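Local structure of endostatin (Mus musculus, 1KOE) at residues H5-N10 with V66-E71; F43-L48 with H115-S120. The protein inhibits angiogenesis as the C-terminal, heparin-binding, non-collagenous fragment of the alpha1 chain of collagen XVIII. All coordinates share one frame; numbering follows the deposited sequence.

Contact 1: H5-N10 with V66-E71; sequences HLVALN and VNLKDE
His-5 NE2 donates to Asp-70 OD1 at 2.6 Å, a His-carboxylate hydrogen bond beside the parallel pairing of strands 4-8 and 65-66 in the mixed sheet of this C-type-lectin-like fold. The carboxylate oxygen is met nearly along its C-O axis but lies 19° out of the imidazole plane, and ring and carboxylate planes are turned 39° apart. The other ring nitrogen, ND1, is hydrogen-bonded to Glu-169 OE1 of strand 166-169, so both nitrogens are held and carboxylates from two directions would tend to favour a protonated imidazole. Beside this bond runs the strand pairing: Leu-6 N reaches Val-66 O at 2.9 Å. Past this bond a water spans the two segments, donating to Leu-6 O at 2.7 Å and accepting from Leu-68 N. The type I turn from Asn-67 to Asp-70 swings the aspartate back to the histidine. With CG anti to the carbonyl carbon (chi1 -63°), the His-5 ring lies against the turn, its CD2 edge 3.3 Å from Asn-67 O. Val-66 CG2 covers one ring face in a CH-pi contact, 3.9 Å from the centroid. Farther along, the packing thins to one methyl pair, Val-7 CG2 against Leu-68 CD1 at 4.2 Å.

Contact 2: F43-L48 with H115-S120; sequences FLSSRL and HGSDPS
Ser-45 turns its side chain toward Gly-116 and Ser-117, joining the loop after strand 40-42 to the loop after strand 112-114 and so linking the two sheets of the C-type-lectin-like fold. Its CB comes first, 3.4 Å from Gly-116 O and at a similar distance from Ser-117 OG. At the tip, OG stands anti to the carbonyl carbon (chi1 -83°) and donates to Ser-117 OG over 2.6 Å; Ser-45 OG is also hydrogen-bonded to Leu-51 N. The chain of hydroxyls runs on, because Ser-117 OG donates in turn to His-115 O at 2.9 Å. That carbonyl is gripped twice, Ser-45 N arriving from the opposite face of its plane with a nearly straight N-H...O angle of 164°. Ser-45 is thereby closed into a ring of three hydrogen bonds with His-115 and Ser-117, all three residues being buried. The His-115 imidazole is fixed at both nitrogens: Ser-117 N lies near the ring plane at ND1, while NE2 bonds to Glu-153 O. Apolar contact flanks this network. Phe-43 CE2 touches His-115 CB obliquely, and the branched end of Leu-44 packs against the His-115 backbone, its CD2 methyl 4.0 Å from His-115 CA.

Placed on opposite sides of the chain's centre, the two contacts differ in burial and in their polar chemistry. Contact 1 is partly buried and combines an ionisable pair, whose aspartate is exposed, with a bridging water to hold a turn against a strand within the mixed sheet. Contact 2 is fully buried and relies on neutral hydroxyls and backbone groups to join two loops, one leading out of each sheet. Strand 166-169 relates them: it pairs with strand 4-8 of contact 1 and, on its other side, with strand 40-42, which runs into contact 2. The hydrophobic interior completes the connection, with Leu-6 CD1 packed 4.1 Å from Phe-43 CD1.

Contact 1: H5-N10 with V66-E71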
loop_
_atom_site.group_PDB
_atom_site.type_symbol
_atom_site.label_atom_id
_atom_site.label_comp_id
_atom_site.label_asym_id
_atom_site.label_seq_id
_atom_site.Cartn_x
_atom_site.Cartn_y
_atom_site.Cartn_z
ATOM N N HIS A 5 -4.342 -10.895 -0.688
ATOM C CA HIS A 5 -4.972 -9.797 -1.416
ATOM C C HIS A 5 -4.368 -8.404 -1.107
ATOM O O HIS A 5 -4.103 -8.072 0.063
ATOM C CB HIS A 5 -6.476 -9.763 -1.151
ATOM C CG HIS A 5 -7.205 -10.981 -1.639
ATOM N ND1 HIS A 5 -7.305 -12.135 -0.898
ATOM C CD2 HIS A 5 -7.840 -11.228 -2.813
ATOM C CE1 HIS A 5 -7.969 -13.047 -1.591
ATOM N NE2 HIS A 5 -8.305 -12.523 -2.749
ATOM N N LEU A 6 -4.154 -7.611 -2.154
ATOM C CA LEU A 6 -3.646 -6.240 -2.031
ATOM C C LEU A 6 -4.818 -5.394 -2.548
ATOM O O LEU A 6 -5.203 -5.501 -3.711
ATOM C CB LEU A 6 -2.396 -6.043 -2.889
ATOM C CG LEU A 6 -1.687 -4.688 -2.797
ATOM C CD1 LEU A 6 -1.094 -4.474 -1.430
ATOM C CD2 LEU A 6 -0.572 -4.639 -3.854
ATOM N N VAL A 7 -5.391 -4.561 -1.684
ATOM C CA VAL A 7 -6.593 -3.804 -1.997
ATOM C C VAL A 7 -6.476 -2.359 -1.537
ATOM O O VAL A 7 -5.949 -2.081 -0.463
ATOM C CB VAL A 7 -7.816 -4.458 -1.270
ATOM C CG1 VAL A 7 -9.118 -3.811 -1.708
ATOM C CG2 VAL A 7 -7.868 -5.964 -1.553
ATOM N N ALA A 8 -6.964 -1.432 -2.346
ATOM C CA ALA A 8 -6.889 -0.022 -1.987
ATOM C C ALA A 8 -8.062 0.475 -1.120
ATOM O O ALA A 8 -9.209 -0.012 -1.244
ATOM C CB ALA A 8 -6.806 0.823 -3.263
ATOM N N LEU A 9 -7.774 1.448 -0.256
ATOM C CA LEU A 9 -8.827 2.083 0.528
ATOM C C LEU A 9 -9.770 2.802 -0.459
ATOM O O LEU A 9 -9.349 3.234 -1.541
ATOM C CB LEU A 9 -8.256 3.073 1.545
ATOM C CG LEU A 9 -7.543 2.444 2.752
ATOM C CD1 LEU A 9 -7.070 3.558 3.663
ATOM C CD2 LEU A 9 -8.509 1.538 3.544
ATOM N N ASN A 10 -11.022 2.977 -0.064
ATOM C CA ASN A 10 -12.030 3.568 -0.935
ATOM C C ASN A 10 -11.897 5.057 -1.242
ATOM O O ASN A 10 -12.667 5.583 -2.045
ATOM C CB ASN A 10 -13.436 3.238 -0.422
ATOM C CG ASN A 10 -13.759 1.749 -0.518
ATOM O OD1 ASN A 10 -13.275 1.044 -1.406
ATOM N ND2 ASN A 10 -14.592 1.267 0.400
ATOM N N VAL A 66 -2.329 -11.001 -5.099
ATOM C CA VAL A 66 -3.393 -10.799 -6.081
ATOM C C VAL A 66 -4.235 -9.592 -5.717
ATOM O O VAL A 66 -4.185 -9.110 -4.581
ATOM C CB VAL A 66 -4.361 -12.058 -6.170
ATOM C CG1 VAL A 66 -3.562 -13.323 -6.449
ATOM C CG2 VAL A 66 -5.193 -12.221 -4.891
ATOM N N ASN A 67 -4.962 -9.069 -6.691
ATOM C CA ASN A 67 -5.854 -7.956 -6.415
ATOM C C ASN A 67 -7.207 -8.491 -5.888
ATOM O O ASN A 67 -7.367 -9.704 -5.687
ATOM C CB ASN A 67 -5.997 -7.018 -7.626
ATOM C CG ASN A 67 -6.653 -7.675 -8.820
ATOM O OD1 ASN A 67 -7.378 -8.667 -8.692
ATOM N ND2 ASN A 67 -6.459 -7.078 -9.986
ATOM N N LEU A 68 -8.165 -7.593 -5.669
ATOM C CA LEU A 68 -9.477 -7.946 -5.145
ATOM C C LEU A 68 -10.173 -9.037 -5.965
ATOM O O LEU A 68 -10.911 -9.857 -5.413
ATOM C CB LEU A 68 -10.353 -6.697 -5.112
ATOM C CG LEU A 68 -11.765 -6.855 -4.532
ATOM C CD1 LEU A 68 -11.674 -7.039 -3.034
ATOM C CD2 LEU A 68 -12.620 -5.636 -4.876
ATOM N N LYS A 69 -9.963 -9.002 -7.280
ATOM C CA LYS A 69 -10.560 -9.957 -8.215
ATOM C C LYS A 69 -9.692 -11.194 -8.457
ATOM O O LYS A 69 -9.930 -11.949 -9.406
ATOM C CB LYS A 69 -10.874 -9.262 -9.541
ATOM C CG LYS A 69 -11.953 -8.169 -9.409
ATOM C CD LYS A 69 -12.224 -7.462 -10.728
ATOM C CE LYS A 69 -13.538 -6.681 -10.681
ATOM N NZ LYS A 69 -13.646 -5.782 -9.487
ATOM N N ASP A 70 -8.712 -11.409 -7.586
ATOM C CA ASP A 70 -7.806 -12.548 -7.668
ATOM C C ASP A 70 -6.879 -12.577 -8.871
ATOM O O ASP A 70 -6.364 -13.635 -9.230
ATOM C CB ASP A 70 -8.546 -13.899 -7.528
ATOM C CG ASP A 70 -9.104 -14.129 -6.134
ATOM O OD1 ASP A 70 -8.745 -13.409 -5.194
ATOM O OD2 ASP A 70 -9.912 -15.053 -5.961
ATOM N N GLU A 71 -6.668 -11.431 -9.507
ATOM C CA GLU A 71 -5.737 -11.350 -10.632
ATOM C C GLU A 71 -4.344 -11.251 -10.032
ATOM O O GLU A 71 -4.095 -10.438 -9.122
ATOM C CB GLU A 71 -6.059 -10.133 -11.483
ATOM C CG GLU A 71 -7.482 -10.233 -12.000
ATOM C CD GLU A 71 -7.970 -9.036 -12.781
ATOM O OE1 GLU A 71 -7.474 -7.887 -12.593
ATOM O OE2 GLU A 71 -8.899 -9.264 -13.590
HETATM O O HOH W 1 -7.250 -4.829 -5.413
#

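Contact 2: F43-L48 with H115-S120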
loop_
_atom_site.group_PDB
_atom_site.type_symbol
_atom_site.label_atom_id
_atom_site.label_comp_id
_atom_site.label_asym_id
_atom_site.label_seq_id
_atom_site.Cartn_x
_atom_site.Cartn_y
_atom_site.Cartn_z
ATOM N N PHE A 43 -0.467 -0.791 3.946
ATOM C CA PHE A 43 0.778 -0.998 3.196
ATOM C C PHE A 43 1.646 0.267 3.415
ATOM O O PHE A 43 1.744 1.128 2.546
ATOM C CB PHE A 43 0.387 -1.163 1.704
ATOM C CG PHE A 43 1.529 -1.541 0.774
ATOM C CD1 PHE A 43 1.971 -2.866 0.673
ATOM C CD2 PHE A 43 2.118 -0.580 -0.042
ATOM C CE1 PHE A 43 2.982 -3.232 -0.243
ATOM C CE2 PHE A 43 3.120 -0.934 -0.957
ATOM C CZ PHE A 43 3.549 -2.268 -1.056
ATOM N N LEU A 44 2.238 0.393 4.597
ATOM C CA LEU A 44 3.034 1.570 4.926
ATOM C C LEU A 44 4.086 1.210 5.964
ATOM O O LEU A 44 3.865 0.304 6.771
ATOM C CB LEU A 44 2.132 2.630 5.607
ATOM C CG LEU A 44 0.889 3.233 4.940
ATOM C CD1 LEU A 44 0.017 3.974 5.949
ATOM C CD2 LEU A 44 1.327 4.162 3.821
ATOM N N SER A 45 5.244 1.873 5.915
ATOM C CA SER A 45 6.237 1.703 6.980
ATOM C C SER A 45 5.843 2.773 8.017
ATOM O O SER A 45 5.200 3.771 7.674
ATOM C CB SER A 45 7.654 2.003 6.487
ATOM O OG SER A 45 8.224 0.892 5.829
ATOM N N SER A 46 6.203 2.575 9.278
ATOM C CA SER A 46 5.903 3.568 10.309
ATOM C C SER A 46 7.051 3.551 11.320
ATOM O O SER A 46 8.003 2.801 11.155
ATOM C CB SER A 46 4.545 3.297 10.974
ATOM O OG SER A 46 4.461 1.975 11.516
ATOM N N ARG A 47 6.960 4.368 12.364
ATOM C CA ARG A 47 8.036 4.444 13.348
ATOM C C ARG A 47 8.582 3.123 13.880
ATOM O O ARG A 47 9.792 2.937 13.943
ATOM C CB ARG A 47 7.630 5.355 14.518
ATOM C CG ARG A 47 8.659 5.407 15.657
ATOM C CD ARG A 47 8.447 6.621 16.562
ATOM N NE ARG A 47 8.620 7.884 15.826
ATOM C CZ ARG A 47 9.796 8.445 15.512
ATOM N NH1 ARG A 47 10.947 7.871 15.874
ATOM N NH2 ARG A 47 9.822 9.557 14.777
ATOM N N LEU A 48 7.695 2.204 14.248
ATOM C CA LEU A 48 8.108 0.920 14.805
ATOM C C LEU A 48 7.944 -0.267 13.864
ATOM O O LEU A 48 8.189 -1.410 14.248
ATOM C CB LEU A 48 7.268 0.635 16.040
ATOM C CG LEU A 48 7.359 1.683 17.130
ATOM C CD1 LEU A 48 6.284 1.364 18.152
ATOM C CD2 LEU A 48 8.762 1.672 17.752
ATOM N N HIS A 115 3.848 5.049 0.743
ATOM C CA HIS A 115 4.473 3.852 1.304
ATOM C C HIS A 115 5.493 4.120 2.428
ATOM O O HIS A 115 5.694 3.264 3.283
ATOM C CB HIS A 115 5.033 2.896 0.232
ATOM C CG HIS A 115 6.083 3.503 -0.653
ATOM N ND1 HIS A 115 7.365 3.769 -0.215
ATOM C CD2 HIS A 115 6.048 3.867 -1.958
ATOM C CE1 HIS A 115 8.076 4.276 -1.215
ATOM N NE2 HIS A 115 7.296 4.345 -2.280
ATOM N N GLY A 116 6.149 5.284 2.407
ATOM C CA GLY A 116 7.132 5.630 3.433
ATOM C C GLY A 116 8.286 4.653 3.598
ATOM O O GLY A 116 8.888 4.613 4.673
ATOM N N SER A 117 8.673 3.959 2.520
ATOM C CA SER A 117 9.725 2.933 2.580
ATOM C C SER A 117 10.782 2.987 1.489
ATOM O O SER A 117 10.532 3.541 0.421
ATOM C CB SER A 117 9.092 1.540 2.471
ATOM O OG SER A 117 7.943 1.428 3.291
ATOM N N ASP A 118 11.933 2.366 1.756
ATOM C CA ASP A 118 12.975 2.272 0.747
ATOM C C ASP A 118 12.625 1.056 -0.134
ATOM O O ASP A 118 11.622 0.379 0.116
ATOM C CB ASP A 118 14.395 2.234 1.341
ATOM C CG ASP A 118 14.728 0.957 2.089
ATOM O OD1 ASP A 118 14.070 -0.087 1.968
ATOM O OD2 ASP A 118 15.722 0.995 2.819
ATOM N N PRO A 119 13.435 0.768 -1.182
ATOM C CA PRO A 119 13.110 -0.380 -2.049
ATOM C C PRO A 119 13.073 -1.755 -1.417
ATOM O O PRO A 119 12.491 -2.684 -1.989
ATOM C CB PRO A 119 14.169 -0.282 -3.146
ATOM C CG PRO A 119 14.480 1.199 -3.187
ATOM C CD PRO A 119 14.562 1.537 -1.725
ATOM N N SER A 120 13.715 -1.909 -0.262
ATOM C CA SER A 120 13.705 -3.196 0.421
ATOM C C SER A 120 12.578 -3.277 1.467
ATOM O O SER A 120 12.476 -4.251 2.208
ATOM C CB SER A 120 15.065 -3.461 1.076
ATOM O OG SER A 120 15.346 -2.505 2.082
#